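Local coordinates for calcium uptake protein 2, mitochondrial (Homo sapiens, PDB 6LB7) that probably senses calcium through its EF-hands and helps regulate calcium uptake into mitochondria, at residues R13-H22 with E40-L51. Residues are numbered along the deposited sequence; the frame is centred on the assembly and turned at random.
Sequences RFMQFSSLEH and EQMERKTSVKKL
The Phe17 ring turns its edge to Glu40 O, its CE2 lying 3.5 Å from that oxygen, while the same CE2 sits 3.6 Å above one face of the Arg13 guanidinium, displaced from the centre of the group toward its outer atoms. Arginine suits this place because its long chain, extended from CG to NE, carries NH1 to the in-plane lone pair of Glu40 O (3.0 Å), while NH2 is bonded to Ser36 O on helix 30-38. The His22 ring also works by its edge: imidazole offers an in-plane N-H, and ND1 donates to Leu51 O at 2.7 Å, almost straight (173°), though it meets the carbonyl from above its plane. CG anti to the backbone N (chi1 176°) sets ND1 at that carbonyl. Between these ends, strand 20-22 pairs in parallel with 49-50, as the middle strand of a small mixed sheet completed by 25-27. Its ladder runs Lys49 N to Ser19 O, Glu21 N to Lys49 O and Leu51 N to Glu21 O. Oppositely charged Glu21 and Lys50 suit neighbouring places on one face: Lys50 NZ forms a salt bridge to Glu21 OE1 (3.1 Å) from above the carboxylate plane, and Glu21 OE2 accepts from Gly24 N, engaging both oxygens. Branched Leu20 and Leu51 supply apolar bulk, their CD1 methyls 3.8 Å apart.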
ATOM      1  N   ARG B  13       9.072 -13.284  21.912  1.00 45.52           N
ATOM      2  CA  ARG B  13       8.379 -12.325  22.760  1.00 39.07           C
ATOM      3  C   ARG B  13       7.051 -12.878  23.262  1.00 37.43           C
ATOM      4  O   ARG B  13       6.681 -12.674  24.426  1.00 41.85           O
ATOM      5  CB  ARG B  13       8.155 -11.041  21.991  1.00 33.14           C
ATOM      6  CG  ARG B  13       7.267 -10.113  22.727  1.00 29.29           C
ATOM      7  CD  ARG B  13       7.098  -8.855  21.959  1.00 22.15           C
ATOM      8  NE  ARG B  13       6.412  -7.862  22.771  1.00 35.05           N
ATOM      9  CZ  ARG B  13       7.027  -7.075  23.640  1.00 35.37           C
ATOM     10  NH1 ARG B  13       8.342  -7.172  23.805  1.00 44.59           N
ATOM     11  NH2 ARG B  13       6.335  -6.195  24.340  1.00 32.66           N
ATOM     12  N   PHE B  14       6.319 -13.584  22.398  1.00 37.47           N
ATOM     13  CA  PHE B  14       5.099 -14.249  22.844  1.00 33.17           C
ATOM     14  C   PHE B  14       5.384 -15.184  24.012  1.00 32.97           C
ATOM     15  O   PHE B  14       4.729 -15.104  25.057  1.00 26.35           O
ATOM     16  CB  PHE B  14       4.466 -15.015  21.684  1.00 18.83           C
ATOM     17  CG  PHE B  14       3.288 -15.876  22.092  1.00 26.40           C
ATOM     18  CD1 PHE B  14       2.032 -15.320  22.264  1.00 21.16           C
ATOM     19  CD2 PHE B  14       3.443 -17.244  22.295  1.00 22.18           C
ATOM     20  CE1 PHE B  14       0.943 -16.111  22.633  1.00 21.68           C
ATOM     21  CE2 PHE B  14       2.368 -18.041  22.671  1.00 27.08           C
ATOM     22  CZ  PHE B  14       1.113 -17.479  22.837  1.00 20.55           C
ATOM     23  N   MET B  15       6.375 -16.068  23.859  1.00 31.88           N
ATOM     24  CA  MET B  15       6.616 -17.025  24.940  1.00 40.81           C
ATOM     25  C   MET B  15       7.196 -16.356  26.183  1.00 34.04           C
ATOM     26  O   MET B  15       6.935 -16.806  27.307  1.00 33.00           O
ATOM     27  CB  MET B  15       7.527 -18.152  24.456  1.00 40.80           C
ATOM     28  CG  MET B  15       6.794 -19.246  23.716  1.00 45.62           C
ATOM     29  SD  MET B  15       7.838 -20.635  23.214  1.00 58.51           S
ATOM     30  CE  MET B  15       8.779 -19.901  21.903  1.00 62.08           C
ATOM     31  N   GLN B  16       7.886 -15.226  26.040  1.00 26.02           N
ATOM     32  CA  GLN B  16       8.347 -14.482  27.209  1.00 36.65           C
ATOM     33  C   GLN B  16       7.174 -13.948  28.033  1.00 40.65           C
ATOM     34  O   GLN B  16       7.219 -13.969  29.269  1.00 44.18           O
ATOM     35  CB  GLN B  16       9.271 -13.347  26.762  1.00 51.64           C
ATOM     36  CG  GLN B  16       9.184 -12.061  27.567  1.00 65.26           C
ATOM     37  CD  GLN B  16      10.201 -11.018  27.098  1.00 76.62           C
ATOM     38  OE1 GLN B  16      10.295 -10.719  25.907  1.00 78.52           O
ATOM     39  NE2 GLN B  16      10.970 -10.474  28.035  1.00 78.67           N
ATOM     40  N   PHE B  17       6.109 -13.470  27.370  1.00 30.87           N
ATOM     41  CA  PHE B  17       4.947 -12.940  28.081  1.00 23.43           C
ATOM     42  C   PHE B  17       3.904 -13.998  28.417  1.00 21.76           C
ATOM     43  O   PHE B  17       3.055 -13.755  29.278  1.00 26.67           O
ATOM     44  CB  PHE B  17       4.275 -11.830  27.261  1.00 27.82           C
ATOM     45  CG  PHE B  17       4.884 -10.482  27.467  1.00 25.52           C
ATOM     46  CD1 PHE B  17       4.400  -9.635  28.449  1.00 25.87           C
ATOM     47  CD2 PHE B  17       5.948 -10.061  26.680  1.00 29.00           C
ATOM     48  CE1 PHE B  17       4.970  -8.383  28.644  1.00 25.04           C
ATOM     49  CE2 PHE B  17       6.513  -8.822  26.864  1.00 28.74           C
ATOM     50  CZ  PHE B  17       6.025  -7.985  27.855  1.00 28.45           C
ATOM     51  N   SER B  18       3.922 -15.145  27.748  1.00 21.22           N
ATOM     52  CA  SER B  18       2.949 -16.196  28.038  1.00 28.11           C
ATOM     53  C   SER B  18       3.090 -16.702  29.472  1.00 29.43           C
ATOM     54  O   SER B  18       4.189 -17.025  29.928  1.00 29.87           O
ATOM     55  CB  SER B  18       3.120 -17.354  27.057  1.00 30.97           C
ATOM     56  OG  SER B  18       2.874 -16.922  25.731  1.00 34.91           O
ATOM     57  N   SER B  19       1.972 -16.779  30.183  1.00 28.86           N
ATOM     58  CA  SER B  19       1.956 -17.319  31.532  1.00 32.15           C
ATOM     59  C   SER B  19       1.378 -18.727  31.601  1.00 32.43           C
ATOM     60  O   SER B  19       1.256 -19.281  32.700  1.00 32.72           O
ATOM     61  CB  SER B  19       1.177 -16.383  32.468  1.00 28.26           C
ATOM     62  OG  SER B  19      -0.204 -16.341  32.148  1.00 31.48           O
ATOM     63  N   LEU B  20       1.042 -19.329  30.461  1.00 29.56           N
ATOM     64  CA  LEU B  20       0.363 -20.615  30.419  1.00 30.85           C
ATOM     65  C   LEU B  20       1.061 -21.551  29.438  1.00 31.05           C
ATOM     66  O   LEU B  20       1.673 -21.112  28.456  1.00 29.85           O
ATOM     67  CB  LEU B  20      -1.113 -20.447  30.016  1.00 34.87           C
ATOM     68  CG  LEU B  20      -1.997 -19.640  30.976  1.00 31.68           C
ATOM     69  CD1 LEU B  20      -3.436 -19.651  30.483  1.00 33.29           C
ATOM     70  CD2 LEU B  20      -1.916 -20.204  32.380  1.00 35.20           C
ATOM     71  N   GLU B  21       0.963 -22.851  29.714  1.00 26.08           N
ATOM     72  CA  GLU B  21       1.538 -23.891  28.870  1.00 33.70           C
ATOM     73  C   GLU B  21       0.590 -25.084  28.831  1.00 28.15           C
ATOM     74  O   GLU B  21      -0.051 -25.404  29.829  1.00 31.80           O
ATOM     75  CB  GLU B  21       2.928 -24.318  29.375  1.00 40.62           C
ATOM     76  CG  GLU B  21       3.681 -25.315  28.480  1.00 49.22           C
ATOM     77  CD  GLU B  21       3.361 -26.774  28.801  1.00 61.28           C
ATOM     78  OE1 GLU B  21       2.939 -27.053  29.943  1.00 62.86           O
ATOM     79  OE2 GLU B  21       3.526 -27.638  27.911  1.00 64.54           O
ATOM     80  N   HIS B  22       0.498 -25.727  27.672  1.00 29.60           N
ATOM     81  CA  HIS B  22      -0.283 -26.952  27.545  1.00 32.56           C
ATOM     82  C   HIS B  22       0.278 -27.749  26.380  1.00 35.39           C
ATOM     83  O   HIS B  22       0.326 -27.242  25.254  1.00 34.04           O
ATOM     84  CB  HIS B  22      -1.759 -26.633  27.333  1.00 35.51           C
ATOM     85  CG  HIS B  22      -2.616 -27.838  27.107  1.00 35.84           C
ATOM     86  ND1 HIS B  22      -2.969 -28.704  28.121  1.00 43.01           N
ATOM     87  CD2 HIS B  22      -3.202 -28.314  25.984  1.00 36.10           C
ATOM     88  CE1 HIS B  22      -3.735 -29.662  27.628  1.00 44.55           C
ATOM     89  NE2 HIS B  22      -3.896 -29.445  26.334  1.00 38.71           N
ATOM     90  N   GLU B  40       7.704  -3.439  26.858  1.00 33.52           N
ATOM     91  CA  GLU B  40       8.705  -4.261  26.152  1.00 36.71           C
ATOM     92  C   GLU B  40       9.027  -5.418  27.081  1.00 38.44           C
ATOM     93  O   GLU B  40       9.119  -6.503  26.584  1.00 39.88           O
ATOM     94  CB  GLU B  40       9.960  -3.472  25.844  1.00 43.07           C
ATOM     95  CG  GLU B  40       9.664  -2.226  25.081  1.00 49.49           C
ATOM     96  CD  GLU B  40      10.918  -1.663  24.464  1.00 59.19           C
ATOM     97  OE1 GLU B  40      11.461  -2.335  23.593  1.00 58.31           O
ATOM     98  OE2 GLU B  40      11.331  -0.566  24.874  1.00 55.85           O
ATOM     99  N   GLN B  41       9.078  -5.163  28.388  1.00 48.10           N
ATOM    100  CA  GLN B  41       9.398  -6.223  29.369  1.00 57.11           C
ATOM    101  C   GLN B  41       8.455  -6.195  30.567  1.00 71.89           C
ATOM    102  O   GLN B  41       7.990  -5.139  30.939  1.00 73.40           O
ATOM    103  CB  GLN B  41      10.821  -6.068  29.895  1.00 47.35           C
ATOM    104  CG  GLN B  41      11.861  -6.601  28.938  1.00 47.35           C
ATOM    105  CD  GLN B  41      13.017  -7.233  29.665  1.00 47.35           C
ATOM    106  OE1 GLN B  41      13.065  -7.258  30.889  1.00 47.35           O
ATOM    107  NE2 GLN B  41      13.976  -7.716  28.893  1.00 47.35           N
ATOM    108  N   MET B  42       8.300  -7.382  31.115  1.00 54.09           N
ATOM    109  CA  MET B  42       7.761  -8.011  32.327  1.00 73.44           C
ATOM    110  C   MET B  42       7.824  -7.083  33.533  1.00 80.04           C
ATOM    111  O   MET B  42       7.039  -7.320  34.446  1.00 86.45           O
ATOM    112  CB  MET B  42       8.614  -9.242  32.588  1.00 83.48           C
ATOM    113  CG  MET B  42      10.075  -8.993  32.537  1.00 93.57           C
ATOM    114  SD  MET B  42      10.870 -10.566  32.483  1.00101.29           S
ATOM    115  CE  MET B  42      11.445 -10.688  30.908  1.00104.03           C
ATOM    116  N   GLU B  43       9.123  -6.797  33.715  1.00 88.22           N
ATOM    117  CA  GLU B  43       9.453  -6.044  34.961  1.00 88.13           C
ATOM    118  C   GLU B  43       9.591  -6.971  36.178  1.00 90.50           C
ATOM    119  O   GLU B  43       9.415  -6.477  37.293  1.00 89.61           O
ATOM    120  CB  GLU B  43       8.412  -4.960  35.211  1.00 85.89           C
ATOM    121  CG  GLU B  43       8.753  -3.664  34.546  1.00 83.68           C
ATOM    122  CD  GLU B  43       7.665  -3.043  33.760  1.00 81.55           C
ATOM    123  OE1 GLU B  43       6.590  -3.053  34.173  1.00 75.38           O
ATOM    124  OE2 GLU B  43       7.903  -2.569  32.746  1.00 84.19           O
ATOM    125  N   ARG B  44       9.501  -8.293  36.000  1.00 99.94           N
ATOM    126  CA  ARG B  44       9.291  -9.404  36.963  1.00103.36           C
ATOM    127  C   ARG B  44       9.170 -10.500  35.906  1.00100.54           C
ATOM    128  O   ARG B  44       8.731 -10.196  34.822  1.00100.33           O
ATOM    129  CB  ARG B  44       8.114  -9.132  37.905  1.00105.92           C
ATOM    130  CG  ARG B  44       8.531  -8.635  39.282  1.00107.68           C
ATOM    131  CD  ARG B  44       7.392  -8.286  40.221  1.00108.48           C
ATOM    132  NE  ARG B  44       7.883  -7.878  41.529  1.00109.01           N
ATOM    133  CZ  ARG B  44       7.156  -7.830  42.636  1.00104.61           C
ATOM    134  NH1 ARG B  44       7.221  -6.772  43.428  1.00103.32           N
ATOM    135  NH2 ARG B  44       6.373  -8.838  42.961  1.00102.01           N
ATOM    136  N   LYS B  45       9.452 -11.743  36.258  1.00129.94           N
ATOM    137  CA  LYS B  45       9.580 -12.840  35.250  1.00126.17           C
ATOM    138  C   LYS B  45       8.172 -13.394  35.503  1.00122.72           C
ATOM    139  O   LYS B  45       7.701 -13.332  36.641  1.00115.64           O
ATOM    140  CB  LYS B  45      10.596 -13.937  35.577  1.00 65.26           C
ATOM    141  CG  LYS B  45      10.650 -15.108  34.610  1.00 65.26           C
ATOM    142  CD  LYS B  45      11.708 -16.121  34.977  1.00 65.26           C
ATOM    143  CE  LYS B  45      11.770 -17.312  34.042  1.00 65.26           C
ATOM    144  NZ  LYS B  45      12.814 -18.285  34.426  1.00 65.26           N
ATOM    145  N   THR B  46       7.503 -13.908  34.475  1.00 78.30           N
ATOM    146  CA  THR B  46       6.154 -14.478  34.747  1.00 85.63           C
ATOM    147  C   THR B  46       6.259 -15.990  34.907  1.00 86.03           C
ATOM    148  O   THR B  46       6.965 -16.623  34.120  1.00 87.53           O
ATOM    149  CB  THR B  46       5.064 -14.072  33.746  1.00 86.83           C
ATOM    150  OG1 THR B  46       3.863 -14.694  34.207  1.00 88.01           O
ATOM    151  CG2 THR B  46       5.348 -14.516  32.329  1.00 84.26           C
ATOM    152  N   SER B  47       5.598 -16.494  35.946  1.00 88.16           N
ATOM    153  CA  SER B  47       5.511 -17.934  36.305  1.00 81.11           C
ATOM    154  C   SER B  47       4.635 -18.627  35.253  1.00 67.58           C
ATOM    155  O   SER B  47       3.591 -18.059  34.910  1.00 66.27           O
ATOM    156  CB  SER B  47       4.923 -18.094  37.687  1.00 82.44           C
ATOM    157  OG  SER B  47       5.755 -17.549  38.708  1.00 82.91           O
ATOM    158  N   VAL B  48       5.058 -19.791  34.756  1.00 71.10           N
ATOM    159  CA  VAL B  48       4.270 -20.501  33.707  1.00 54.41           C
ATOM    160  C   VAL B  48       3.501 -21.676  34.327  1.00 48.18           C
ATOM    161  O   VAL B  48       4.131 -22.648  34.724  1.00 50.10           O
ATOM    162  CB  VAL B  48       5.170 -20.938  32.542  1.00 46.50           C
ATOM    163  CG1 VAL B  48       4.411 -21.786  31.548  1.00 40.32           C
ATOM    164  CG2 VAL B  48       5.830 -19.761  31.850  1.00 42.62           C
ATOM    165  N   LYS B  49       2.185 -21.555  34.436  1.00 42.27           N
ATOM    166  CA  LYS B  49       1.371 -22.624  34.984  1.00 45.51           C
ATOM    167  C   LYS B  49       1.023 -23.616  33.883  1.00 51.46           C
ATOM    168  O   LYS B  49       0.534 -23.222  32.818  1.00 50.30           O
ATOM    169  CB  LYS B  49       0.101 -22.063  35.624  1.00 52.02           C
ATOM    170  CG  LYS B  49       0.362 -21.114  36.800  1.00 59.22           C
ATOM    171  CD  LYS B  49       1.369 -21.689  37.797  1.00 61.80           C
ATOM    172  CE  LYS B  49       0.823 -22.925  38.518  1.00 64.86           C
ATOM    173  NZ  LYS B  49       1.924 -23.807  39.009  1.00 62.32           N
ATOM    174  N   LYS B  50       1.305 -24.895  34.129  1.00 46.17           N
ATOM    175  CA  LYS B  50       0.874 -25.949  33.222  1.00 47.86           C
ATOM    176  C   LYS B  50      -0.632 -26.120  33.318  1.00 49.86           C
ATOM    177  O   LYS B  50      -1.208 -26.057  34.406  1.00 59.05           O
ATOM    178  CB  LYS B  50       1.558 -27.273  33.554  1.00 53.67           C
ATOM    179  CG  LYS B  50       3.006 -27.378  33.124  1.00 58.40           C
ATOM    180  CD  LYS B  50       3.563 -28.753  33.482  1.00 62.75           C
ATOM    181  CE  LYS B  50       4.910 -29.002  32.827  1.00 61.96           C
ATOM    182  NZ  LYS B  50       4.806 -29.053  31.339  1.00 59.38           N
ATOM    183  N   LEU B  51      -1.272 -26.337  32.175  1.00 45.08           N
ATOM    184  CA  LEU B  51      -2.711 -26.521  32.115  1.00 41.95           C
ATOM    185  C   LEU B  51      -3.024 -27.956  31.723  1.00 38.98           C
ATOM    186  O   LEU B  51      -2.422 -28.494  30.783  1.00 34.19           O
ATOM    187  CB  LEU B  51      -3.351 -25.557  31.115  1.00 45.38           C
ATOM    188  CG  LEU B  51      -3.380 -24.084  31.516  1.00 52.69           C
ATOM    189  CD1 LEU B  51      -4.411 -23.320  30.681  1.00 50.06           C
ATOM    190  CD2 LEU B  51      -3.654 -23.943  33.011  1.00 57.70           C
TER